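Local coordinates for protein intimin (Escherichia coli, PDB 1F00) that probably mediates intimate attachment of enteropathogenic bacteria to host cells by binding the receptor Tir, mainly through its C-terminal C-type lectin-like domain, at residues R193-A199 / I240-Q245; F206-P211 / A278-K282; L217-F221 / Y258-Q263; G253-T257 / N267-A271. All coordinates share one frame; numbering follows the deposited sequence.

Contact 1: residues R193-A199 / I240-Q245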
loop_
_atom_site.group_PDB
_atom_site.type_symbol
_atom_site.label_atom_id
_atom_site.label_comp_id
_atom_site.label_asym_id
_atom_site.label_seq_id
_atom_site.Cartn_x
_atom_site.Cartn_y
_atom_site.Cartn_z
ATOM N N ARG A 193 26.408 20.357 -14.419
ATOM C CA ARG A 193 26.737 19.589 -15.612
ATOM C C ARG A 193 28.241 19.357 -15.496
ATOM O O ARG A 193 28.965 20.194 -14.940
ATOM C CB ARG A 193 26.421 20.370 -16.886
ATOM C CG ARG A 193 24.935 20.502 -17.176
ATOM C CD ARG A 193 24.706 21.218 -18.498
ATOM N NE ARG A 193 23.291 21.460 -18.770
ATOM C CZ ARG A 193 22.491 22.192 -18.001
ATOM N NH1 ARG A 193 22.962 22.760 -16.897
ATOM N NH2 ARG A 193 21.219 22.368 -18.338
ATOM N N VAL A 194 28.710 18.228 -16.008
ATOM C CA VAL A 194 30.120 17.891 -15.913
ATOM C C VAL A 194 30.638 17.321 -17.228
ATOM O O VAL A 194 29.856 17.000 -18.124
ATOM C CB VAL A 194 30.347 16.847 -14.794
ATOM C CG1 VAL A 194 29.949 17.436 -13.453
ATOM C CG2 VAL A 194 29.530 15.578 -15.075
ATOM N N THR A 195 31.956 17.201 -17.352
ATOM C CA THR A 195 32.519 16.636 -18.574
ATOM C C THR A 195 32.220 15.141 -18.551
ATOM O O THR A 195 31.833 14.595 -17.520
ATOM C CB THR A 195 34.050 16.815 -18.650
ATOM O OG1 THR A 195 34.675 16.016 -17.637
ATOM C CG2 THR A 195 34.426 18.274 -18.447
ATOM N N TYR A 196 32.404 14.486 -19.689
ATOM C CA TYR A 196 32.166 13.053 -19.778
ATOM C C TYR A 196 33.075 12.302 -18.798
ATOM O O TYR A 196 32.615 11.430 -18.066
ATOM C CB TYR A 196 32.408 12.570 -21.219
ATOM C CG TYR A 196 32.356 11.067 -21.387
ATOM C CD1 TYR A 196 33.479 10.281 -21.138
ATOM C CD2 TYR A 196 31.174 10.425 -21.751
ATOM C CE1 TYR A 196 33.430 8.893 -21.246
ATOM C CE2 TYR A 196 31.110 9.035 -21.858
ATOM C CZ TYR A 196 32.244 8.276 -21.605
ATOM O OH TYR A 196 32.198 6.907 -21.713
ATOM N N ASN A 197 34.358 12.643 -18.772
ATOM C CA ASN A 197 35.279 11.961 -17.865
ATOM C C ASN A 197 34.905 12.143 -16.400
ATOM O O ASN A 197 35.031 11.208 -15.605
ATOM C CB ASN A 197 36.722 12.417 -18.099
ATOM C CG ASN A 197 37.330 11.794 -19.343
ATOM O OD1 ASN A 197 37.113 10.614 -19.629
ATOM N ND2 ASN A 197 38.109 12.578 -20.081
ATOM N N ASP A 198 34.440 13.334 -16.035
ATOM C CA ASP A 198 34.042 13.563 -14.654
ATOM C C ASP A 198 32.801 12.746 -14.328
ATOM O O ASP A 198 32.608 12.332 -13.187
ATOM C CB ASP A 198 33.769 15.044 -14.388
ATOM C CG ASP A 198 35.041 15.841 -14.196
ATOM O OD1 ASP A 198 36.092 15.222 -13.926
ATOM O OD2 ASP A 198 34.996 17.084 -14.301
ATOM N N ALA A 199 31.962 12.510 -15.333
ATOM C CA ALA A 199 30.744 11.732 -15.131
ATOM C C ALA A 199 31.123 10.277 -14.878
ATOM O O ALA A 199 30.544 9.611 -14.022
ATOM C CB ALA A 199 29.849 11.835 -16.351
ATOM N N ILE A 240 19.571 16.165 -19.352
ATOM C CA ILE A 240 20.388 15.612 -20.425
ATOM C C ILE A 240 21.548 14.891 -19.733
ATOM O O ILE A 240 22.273 15.487 -18.934
ATOM C CB ILE A 240 20.899 16.749 -21.356
ATOM C CG1 ILE A 240 21.838 16.180 -22.422
ATOM C CG2 ILE A 240 21.583 17.841 -20.536
ATOM C CD1 ILE A 240 22.283 17.215 -23.449
ATOM N N SER A 241 21.715 13.605 -20.037
ATOM C CA SER A 241 22.743 12.791 -19.395
ATOM C C SER A 241 23.661 12.043 -20.355
ATOM O O SER A 241 23.223 11.540 -21.386
ATOM C CB SER A 241 22.070 11.768 -18.473
ATOM O OG SER A 241 20.998 12.355 -17.755
ATOM N N TRP A 242 24.934 11.951 -19.987
ATOM C CA TRP A 242 25.934 11.254 -20.793
ATOM C C TRP A 242 25.640 9.755 -20.854
ATOM O O TRP A 242 25.096 9.191 -19.902
ATOM C CB TRP A 242 27.325 11.392 -20.167
ATOM C CG TRP A 242 27.889 12.772 -20.054
ATOM C CD1 TRP A 242 28.062 13.496 -18.910
ATOM C CD2 TRP A 242 28.443 13.558 -21.115
ATOM N NE1 TRP A 242 28.696 14.684 -19.191
ATOM C CE2 TRP A 242 28.944 14.746 -20.537
ATOM C CE3 TRP A 242 28.568 13.370 -22.498
ATOM C CZ2 TRP A 242 29.565 15.745 -21.295
ATOM C CZ3 TRP A 242 29.187 14.369 -23.256
ATOM C CH2 TRP A 242 29.678 15.540 -22.647
ATOM N N VAL A 243 25.990 9.119 -21.970
ATOM C CA VAL A 243 25.850 7.667 -22.093
ATOM C C VAL A 243 27.239 7.188 -22.503
ATOM O O VAL A 243 27.983 7.930 -23.147
ATOM C CB VAL A 243 24.801 7.208 -23.164
ATOM C CG1 VAL A 243 23.456 7.866 -22.897
ATOM C CG2 VAL A 243 25.297 7.497 -24.569
ATOM N N GLN A 244 27.594 5.962 -22.120
ATOM C CA GLN A 244 28.908 5.390 -22.438
ATOM C C GLN A 244 29.313 5.630 -23.896
ATOM O O GLN A 244 28.509 5.457 -24.813
ATOM C CB GLN A 244 28.907 3.879 -22.158
ATOM C CG GLN A 244 30.291 3.233 -22.225
ATOM C CD GLN A 244 31.140 3.551 -21.010
ATOM O OE1 GLN A 244 32.368 3.645 -21.100
ATOM N NE2 GLN A 244 30.491 3.703 -19.858
ATOM N N GLN A 245 30.565 6.020 -24.108
ATOM C CA GLN A 245 31.060 6.266 -25.465
ATOM C C GLN A 245 31.176 4.960 -26.240
ATOM O O GLN A 245 31.519 3.924 -25.667
ATOM C CB GLN A 245 32.462 6.892 -25.439
ATOM C CG GLN A 245 32.557 8.368 -25.068
ATOM C CD GLN A 245 34.006 8.834 -25.019
ATOM O OE1 GLN A 245 34.847 8.191 -24.395
ATOM N NE2 GLN A 245 34.304 9.951 -25.679
HETATM O O HOH W 1 34.659 5.756 -21.052
#
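Tyr196 and Trp242 carry this contact, which packs the first helix of the C-type lectin-like domain (196-205) on the edge strand 240-242 of its three-stranded antiparallel sheet; Gln245 completes it from the loop beyond. Thr195 N-caps the helix, its OG1 accepting from Asp198 N. Tyr196 CA lies over a face of the indole, 3.9 Å from the centroid of the Trp242 five-membered ring. From there the phenol ring turns its edge toward the indole in an offset edge-to-face pair, the Tyr196 centroid 5.9 Å from that of the Trp242 six-membered ring and the planes at 86°. Ala199, one helical turn on, brings CB to 3.5 Å from Trp242 CD1. In the indole plane, Trp242 NE1 donates to Val194 O (2.8 Å), approaching from above the carbonyl plane.

With CG of Tyr196 anti to the backbone N (chi1 173°), the ring runs out from the first helical turn to the loop 243-245. There Gln245 CG lies over one face, offset toward the rim and 3.8 Å from the Tyr196 centroid, a CH-pi contact. Gln245 N also donates to Tyr196 OH (3.0 Å), nearly straight at 164°. Gln245 NE2 is bound elsewhere, by Val254 O. A water links Tyr196 OH with Gln244 OE1.

The chemistry implies an aromatic core whose polar ends are answered by main-chain groups. The in-plane bond to Val194 O helps set the rotation of the indole, whereas that from Gln245 N pins only the far end of Tyr196, whose ring orientation is set by packing.

Contact 2: residues F206-P211 / A278-K282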
loop_
_atom_site.group_PDB
_atom_site.type_symbol
_atom_site.label_atom_id
_atom_site.label_comp_id
_atom_site.label_asym_id
_atom_site.label_seq_id
_atom_site.Cartn_x
_atom_site.Cartn_y
_atom_site.Cartn_z
ATOM N N PHE A 206 30.247 6.240 -7.000
ATOM C CA PHE A 206 28.929 5.898 -6.471
ATOM C C PHE A 206 28.738 4.391 -6.583
ATOM O O PHE A 206 27.670 3.863 -6.273
ATOM C CB PHE A 206 27.825 6.613 -7.259
ATOM C CG PHE A 206 27.553 8.022 -6.798
ATOM C CD1 PHE A 206 28.580 8.963 -6.719
ATOM C CD2 PHE A 206 26.259 8.415 -6.463
ATOM C CE1 PHE A 206 28.319 10.275 -6.315
ATOM C CE2 PHE A 206 25.988 9.722 -6.059
ATOM C CZ PHE A 206 27.021 10.655 -5.985
ATOM N N GLY A 207 29.784 3.707 -7.035
ATOM C CA GLY A 207 29.728 2.265 -7.187
ATOM C C GLY A 207 28.851 1.821 -8.342
ATOM O O GLY A 207 28.403 0.676 -8.380
ATOM N N GLY A 208 28.606 2.727 -9.286
ATOM C CA GLY A 208 27.776 2.397 -10.431
ATOM C C GLY A 208 28.520 2.608 -11.736
ATOM O O GLY A 208 29.746 2.667 -11.745
ATOM N N LYS A 209 27.778 2.733 -12.835
ATOM C CA LYS A 209 28.373 2.938 -14.157
ATOM C C LYS A 209 27.531 3.939 -14.952
ATOM O O LYS A 209 26.400 4.234 -14.576
ATOM C CB LYS A 209 28.411 1.611 -14.926
ATOM C CG LYS A 209 29.070 0.456 -14.175
ATOM C CD LYS A 209 29.049 -0.826 -14.997
ATOM C CE LYS A 209 29.632 -2.001 -14.214
ATOM N NZ LYS A 209 31.026 -1.706 -13.746
ATOM N N LEU A 210 28.080 4.462 -16.045
ATOM C CA LEU A 210 27.327 5.385 -16.888
ATOM C C LEU A 210 26.289 4.552 -17.632
ATOM O O LEU A 210 26.431 3.329 -17.739
ATOM C CB LEU A 210 28.231 6.044 -17.940
ATOM C CG LEU A 210 29.048 7.301 -17.624
ATOM C CD1 LEU A 210 29.821 7.725 -18.860
ATOM C CD2 LEU A 210 28.126 8.414 -17.182
ATOM N N PRO A 211 25.215 5.192 -18.126
ATOM C CA PRO A 211 24.224 4.409 -18.864
ATOM C C PRO A 211 25.024 3.809 -20.029
ATOM O O PRO A 211 25.899 4.474 -20.581
ATOM C CB PRO A 211 23.229 5.471 -19.331
ATOM C CG PRO A 211 23.262 6.462 -18.202
ATOM C CD PRO A 211 24.743 6.572 -17.899
ATOM N N ALA A 278 25.693 13.953 -14.913
ATOM C CA ALA A 278 26.166 12.608 -14.683
ATOM C C ALA A 278 25.011 11.835 -14.061
ATOM O O ALA A 278 24.574 12.136 -12.946
ATOM C CB ALA A 278 27.368 12.612 -13.744
ATOM N N THR A 279 24.488 10.871 -14.808
ATOM C CA THR A 279 23.409 10.032 -14.317
ATOM C C THR A 279 24.007 8.643 -14.184
ATOM O O THR A 279 24.482 8.061 -15.157
ATOM C CB THR A 279 22.196 10.015 -15.280
ATOM O OG1 THR A 279 21.509 11.268 -15.191
ATOM C CG2 THR A 279 21.224 8.898 -14.902
ATOM N N CYS A 280 24.006 8.131 -12.959
ATOM C CA CYS A 280 24.578 6.826 -12.670
ATOM C C CYS A 280 23.537 5.709 -12.609
ATOM O O CYS A 280 22.411 5.919 -12.164
ATOM C CB CYS A 280 25.338 6.895 -11.341
ATOM S SG CYS A 280 26.062 5.337 -10.787
ATOM N N VAL A 281 23.932 4.524 -13.069
ATOM C CA VAL A 281 23.068 3.351 -13.044
ATOM C C VAL A 281 23.688 2.391 -12.025
ATOM O O VAL A 281 24.816 1.934 -12.209
ATOM C CB VAL A 281 23.014 2.657 -14.417
ATOM C CG1 VAL A 281 22.056 1.463 -14.359
ATOM C CG2 VAL A 281 22.560 3.648 -15.489
ATOM N N LYS A 282 22.949 2.112 -10.954
ATOM C CA LYS A 282 23.402 1.231 -9.872
ATOM C C LYS A 282 22.605 -0.069 -9.797
ATOM O O LYS A 282 23.186 -1.092 -9.378
ATOM C CB LYS A 282 23.288 1.953 -8.526
ATOM C CG LYS A 282 24.379 2.967 -8.248
ATOM C CD LYS A 282 23.982 3.896 -7.099
ATOM C CE LYS A 282 23.525 3.128 -5.861
ATOM N NZ LYS A 282 24.602 2.325 -5.224
ATOM O OXT LYS A 282 21.403 -0.043 -10.131
#
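Lys209 and Val281 form a single antiparallel bridge that ties the loop after helix 196-205 to the last strand of the C-type lectin-like domain. It is a hydrogen-bonded pair closed from both sides: Lys209 N donates to Val281 O (3.1 Å) and Val281 N to Lys209 O (2.9 Å), the second approaching nearly along the C=O axis. The loop reaches this position through a Schellman motif at the end of the helix, in which Gly207 takes up positive phi.

The close-packed part begins just before the bridge. Gly208 has no side chain, and its CA comes to 3.4 Å from Cys280 SG. The sulfur stands anti to its own backbone N (chi1 178°), turned to the helix 196-205, where it meets Cys203, the only other cysteine of the chain; this is consistent with a disulfide joining helix and strand. On the other flank Val281 CG2 rests against Pro211, 4.0 Å from its CG, while Leu210 packs back on the helix against Val200 and Cys203.

The outer side is looser. Phe206 offers Cys280 SG little more than its CB (4.1 Å), and its ring heads away from the strand. Lys282 curls at its last two torsions, which brings NZ within 3.6 Å of Phe206 O, and its terminal carboxylate is held by Lys160 through the O atom. The Lys209 side chain likewise leaves the strand behind. Back at the tight end, Pro211 CD sits just 3.1 Å from Thr279 O.

Contact 3: residues L217-F221 / Y258-Q263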
loop_
_atom_site.group_PDB
_atom_site.type_symbol
_atom_site.label_atom_id
_atom_site.label_comp_id
_atom_site.label_asym_id
_atom_site.label_seq_id
_atom_site.Cartn_x
_atom_site.Cartn_y
_atom_site.Cartn_z
ATOM N N LEU A 217 18.551 4.400 -20.879
ATOM C CA LEU A 217 17.800 5.490 -20.253
ATOM C C LEU A 217 16.408 5.632 -20.871
ATOM O O LEU A 217 15.468 6.075 -20.213
ATOM C CB LEU A 217 18.565 6.816 -20.360
ATOM C CG LEU A 217 19.824 6.937 -19.489
ATOM C CD1 LEU A 217 20.357 8.358 -19.540
ATOM C CD2 LEU A 217 19.491 6.559 -18.055
ATOM N N GLU A 218 16.273 5.255 -22.136
ATOM C CA GLU A 218 14.974 5.326 -22.794
ATOM C C GLU A 218 14.000 4.407 -22.057
ATOM O O GLU A 218 12.820 4.731 -21.896
ATOM C CB GLU A 218 15.086 4.891 -24.253
ATOM C CG GLU A 218 13.773 4.919 -24.999
ATOM C CD GLU A 218 13.912 4.455 -26.435
ATOM O OE1 GLU A 218 12.880 4.396 -27.141
ATOM O OE2 GLU A 218 15.054 4.152 -26.857
ATOM N N ASN A 219 14.492 3.258 -21.606
ATOM C CA ASN A 219 13.637 2.330 -20.877
ATOM C C ASN A 219 13.226 2.923 -19.537
ATOM O O ASN A 219 12.150 2.616 -19.016
ATOM C CB ASN A 219 14.337 0.977 -20.702
ATOM C CG ASN A 219 14.251 0.124 -21.962
ATOM O OD1 ASN A 219 13.161 -0.083 -22.505
ATOM N ND2 ASN A 219 15.392 -0.369 -22.435
ATOM N N VAL A 220 14.074 3.791 -18.989
ATOM C CA VAL A 220 13.767 4.449 -17.729
ATOM C C VAL A 220 12.586 5.405 -17.964
ATOM O O VAL A 220 11.623 5.416 -17.201
ATOM C CB VAL A 220 14.981 5.258 -17.216
ATOM C CG1 VAL A 220 14.610 6.009 -15.944
ATOM C CG2 VAL A 220 16.162 4.311 -16.954
ATOM N N PHE A 221 12.677 6.207 -19.020
ATOM C CA PHE A 221 11.620 7.159 -19.369
ATOM C C PHE A 221 10.332 6.388 -19.687
ATOM O O PHE A 221 9.233 6.807 -19.326
ATOM C CB PHE A 221 12.037 7.988 -20.588
ATOM C CG PHE A 221 11.033 9.041 -20.977
ATOM C CD1 PHE A 221 11.067 10.303 -20.397
ATOM C CD2 PHE A 221 10.028 8.754 -21.895
ATOM C CE1 PHE A 221 10.107 11.273 -20.724
ATOM C CE2 PHE A 221 9.062 9.714 -22.231
ATOM C CZ PHE A 221 9.102 10.973 -21.643
ATOM N N TYR A 258 21.002 11.295 -23.466
ATOM C CA TYR A 258 19.575 11.041 -23.467
ATOM C C TYR A 258 19.076 11.939 -22.345
ATOM O O TYR A 258 19.751 12.106 -21.325
ATOM C CB TYR A 258 19.244 9.579 -23.165
ATOM C CG TYR A 258 17.762 9.294 -23.273
ATOM C CD1 TYR A 258 17.163 9.034 -24.512
ATOM C CD2 TYR A 258 16.949 9.310 -22.140
ATOM C CE1 TYR A 258 15.788 8.797 -24.615
ATOM C CE2 TYR A 258 15.576 9.078 -22.231
ATOM C CZ TYR A 258 15.002 8.820 -23.468
ATOM O OH TYR A 258 13.646 8.585 -23.543
ATOM N N ASP A 259 17.903 12.523 -22.539
ATOM C CA ASP A 259 17.342 13.446 -21.570
ATOM C C ASP A 259 16.170 12.796 -20.841
ATOM O O ASP A 259 15.147 12.486 -21.456
ATOM C CB ASP A 259 16.896 14.707 -22.321
ATOM C CG ASP A 259 16.648 15.884 -21.411
ATOM O OD1 ASP A 259 17.043 17.011 -21.793
ATOM O OD2 ASP A 259 16.052 15.695 -20.329
ATOM N N LEU A 260 16.323 12.591 -19.533
ATOM C CA LEU A 260 15.280 11.965 -18.734
ATOM C C LEU A 260 14.026 12.822 -18.588
ATOM O O LEU A 260 13.037 12.381 -17.994
ATOM C CB LEU A 260 15.823 11.568 -17.355
ATOM C CG LEU A 260 16.780 10.365 -17.377
ATOM C CD1 LEU A 260 17.333 10.114 -15.984
ATOM C CD2 LEU A 260 16.044 9.129 -17.888
ATOM N N VAL A 261 14.069 14.044 -19.116
ATOM C CA VAL A 261 12.895 14.913 -19.085
ATOM C C VAL A 261 12.333 15.046 -20.498
ATOM O O VAL A 261 11.154 14.783 -20.736
ATOM C CB VAL A 261 13.209 16.335 -18.557
ATOM C CG1 VAL A 261 12.016 17.259 -18.828
ATOM C CG2 VAL A 261 13.472 16.294 -17.051
ATOM N N LYS A 262 13.193 15.420 -21.440
ATOM C CA LYS A 262 12.788 15.635 -22.826
ATOM C C LYS A 262 13.029 14.476 -23.797
ATOM O O LYS A 262 12.722 14.606 -24.985
ATOM C CB LYS A 262 13.505 16.880 -23.366
ATOM C CG LYS A 262 13.504 18.054 -22.395
ATOM C CD LYS A 262 14.007 19.343 -23.021
ATOM C CE LYS A 262 15.501 19.312 -23.300
ATOM N NZ LYS A 262 15.986 20.679 -23.664
ATOM N N GLN A 263 13.540 13.347 -23.303
ATOM C CA GLN A 263 13.868 12.205 -24.163
ATOM C C GLN A 263 15.010 12.779 -25.016
ATOM O O GLN A 263 16.165 12.790 -24.582
ATOM C CB GLN A 263 12.652 11.799 -25.014
ATOM C CG GLN A 263 11.436 11.371 -24.181
ATOM C CD GLN A 263 10.219 11.007 -25.024
ATOM O OE1 GLN A 263 10.213 9.999 -25.722
ATOM N NE2 GLN A 263 9.185 11.836 -24.961
#
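Phe221 and Gln263 stack between helix 214-224 and the turn that follows strand 254-259. Gln263 CG stands over the centre of one face of the phenyl ring, 3.5 Å from its centroid, and the amide beyond it lies at only 17° to the ring plane, with CD 3.3 Å from Phe221 CE2. Phe221 CG is anti to its backbone N (chi1 -177°), which carries the ring outward from the helix to this amide. At its edge the ring meets Leu260 O.

The second aromatic contact is a sandwich of a different kind. The ring of Tyr258 has the backbone of the helix on one face, where Glu218 CA approaches CZ to 3.6 Å, and the carbonyl O of Gln263 above the centre of the opposite face. Phe221 CB closes its edge, 3.4 Å from Tyr258 OH.

Purely apolar contacts fill the deeper side. Leu217 CB touches Tyr258 CD2 at 3.5 Å, the two side chains running antiparallel alongside one another, and Leu260 CD2 lies 3.9 Å from Val220 CG1.

No hydrogen bond crosses the contact; the polar bonds shape the turn itself. At Asp259 OD2 the bond from Val261 N closes an Asx turn, and the bond from Lys262 N extends it to an Asx motif, while Ile239 N also binds this oxygen.

The helix thus lies against the turn of the hairpin formed by strands 254-259 and 263-270, with Leu217 reaching Ser241 on strand 240-242, and Val220 and Leu260 both meeting Ile186 of strand 184-190.

Contact 4: residues G253-T257 / N267-A271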
loop_
_atom_site.group_PDB
_atom_site.type_symbol
_atom_site.label_atom_id
_atom_site.label_comp_id
_atom_site.label_asym_id
_atom_site.label_seq_id
_atom_site.Cartn_x
_atom_site.Cartn_y
_atom_site.Cartn_z
ATOM N N GLY A 253 36.397 12.005 -29.564
ATOM C CA GLY A 253 36.223 12.910 -28.440
ATOM C C GLY A 253 34.810 13.438 -28.226
ATOM O O GLY A 253 34.635 14.578 -27.799
ATOM N N VAL A 254 33.807 12.615 -28.514
ATOM C CA VAL A 254 32.412 13.015 -28.330
ATOM C C VAL A 254 31.629 11.885 -27.668
ATOM O O VAL A 254 32.153 10.789 -27.462
ATOM C CB VAL A 254 31.733 13.363 -29.683
ATOM C CG1 VAL A 254 32.536 14.440 -30.398
ATOM C CG2 VAL A 254 31.601 12.111 -30.555
ATOM N N ALA A 255 30.382 12.168 -27.312
ATOM C CA ALA A 255 29.523 11.169 -26.697
ATOM C C ALA A 255 28.079 11.513 -26.993
ATOM O O ALA A 255 27.770 12.625 -27.439
ATOM C CB ALA A 255 29.748 11.128 -25.182
ATOM N N SER A 256 27.198 10.548 -26.756
ATOM C CA SER A 256 25.781 10.756 -26.961
ATOM C C SER A 256 25.148 11.020 -25.607
ATOM O O SER A 256 25.784 10.832 -24.563
ATOM C CB SER A 256 25.144 9.526 -27.611
ATOM O OG SER A 256 25.589 9.392 -28.947
ATOM N N THR A 257 23.901 11.477 -25.634
ATOM C CA THR A 257 23.166 11.764 -24.412
ATOM C C THR A 257 21.695 11.413 -24.591
ATOM O O THR A 257 21.205 11.234 -25.716
ATOM C CB THR A 257 23.214 13.265 -24.049
ATOM O OG1 THR A 257 22.514 14.009 -25.055
ATOM C CG2 THR A 257 24.659 13.772 -23.947
ATOM N N ASN A 267 23.640 13.126 -30.271
ATOM C CA ASN A 267 24.943 12.527 -30.535
ATOM C C ASN A 267 25.964 13.619 -30.875
ATOM O O ASN A 267 25.611 14.797 -31.004
ATOM C CB ASN A 267 24.840 11.550 -31.708
ATOM C CG ASN A 267 23.673 10.591 -31.570
ATOM O OD1 ASN A 267 23.640 9.755 -30.667
ATOM N ND2 ASN A 267 22.701 10.710 -32.472
ATOM N N ASN A 268 27.227 13.216 -31.011
ATOM C CA ASN A 268 28.305 14.134 -31.369
ATOM C C ASN A 268 28.482 15.295 -30.399
ATOM O O ASN A 268 28.855 16.397 -30.804
ATOM C CB ASN A 268 28.066 14.694 -32.774
ATOM C CG ASN A 268 27.975 13.609 -33.823
ATOM O OD1 ASN A 268 27.006 13.546 -34.580
ATOM N ND2 ASN A 268 28.987 12.753 -33.884
ATOM N N ILE A 269 28.206 15.052 -29.123
ATOM C CA ILE A 269 28.360 16.088 -28.110
ATOM C C ILE A 269 29.816 16.074 -27.633
ATOM O O ILE A 269 30.334 15.028 -27.250
ATOM C CB ILE A 269 27.405 15.828 -26.924
ATOM C CG1 ILE A 269 25.970 15.699 -27.443
ATOM C CG2 ILE A 269 27.485 16.969 -25.917
ATOM C CD1 ILE A 269 25.439 16.966 -28.105
ATOM N N LYS A 270 30.481 17.228 -27.672
ATOM C CA LYS A 270 31.884 17.315 -27.259
ATOM C C LYS A 270 32.034 16.824 -25.822
ATOM O O LYS A 270 31.445 17.389 -24.903
ATOM C CB LYS A 270 32.386 18.757 -27.381
ATOM C CG LYS A 270 33.897 18.871 -27.446
ATOM C CD LYS A 270 34.342 20.307 -27.692
ATOM C CE LYS A 270 35.781 20.350 -28.188
ATOM N NZ LYS A 270 36.673 19.518 -27.327
ATOM N N ALA A 271 32.838 15.778 -25.643
ATOM C CA ALA A 271 33.050 15.154 -24.338
ATOM C C ALA A 271 33.903 15.921 -23.328
ATOM O O ALA A 271 33.712 15.777 -22.114
ATOM C CB ALA A 271 33.642 13.757 -24.536
HETATM O O HOH W 2 36.280 16.242 -26.606
HETATM O O HOH W 3 27.870 10.522 -30.277
#
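Ala255 and Ile269 meet through flat peptide groups, for no aromatic ring takes part. In the carbonyl plane of Ile269 lies Ala255 N, 2.9 Å from the oxygen; the return bond, Ile269 N to Ala255 O (3.0 Å), comes in tilted by 15°. Gly253 O is met further from its plane, by Ala271 N at 3.1 Å. The Ile269 oxygen has company besides: Val254 CA makes a CA-H...O contact with it at 3.1 Å.

These bonds define an antiparallel hairpin whose strand segments run at 119°. The angle goes with a one-residue slip in register: Ala255 pairs with Ile269 but Thr257 bonds with Leu266, and Asn268 has positive phi, consistent with a beta bulge at Asn267-Asn268. Ala255 and Ile269 share one face, where Thr257 CG2 also touches Ile269 CG1, at 4.2 Å. A water bridges Ser256 OG (2.9 Å) to Asn268 N. Another donates to Gly253 O, with only a weak bond to Lys270 NZ, whose stronger partner is Ser272.

The hairpin continues the sheet begun by strand 240-242: Trp242 packs on both Ala255 and Ile269, Val243 pairs with Ser256, and Tyr196 of helix 196-205 lies against Ala255 and Ala271.

Overall arrangement
All four contacts belong to the C-type lectin-like domain and join its helices, sheets and C-terminal strand. Contact 1 holds a central place: its centre lies about 9 Å from that of contact 4 and about 10 Å from that of contact 2. It meets contact 4 through a probable bond of Tyr196 N to Ala271 O (3.0 Å) and contact 2 through Gln244 N to Pro211 O (2.7 Å). Contact 3 joins by Ser241 N to Tyr258 O (2.8 Å), and touches contact 2 where Leu217 meets Pro211. Contacts 2 and 4, about 17 Å apart between centres, do not touch; contact 1 bridges them.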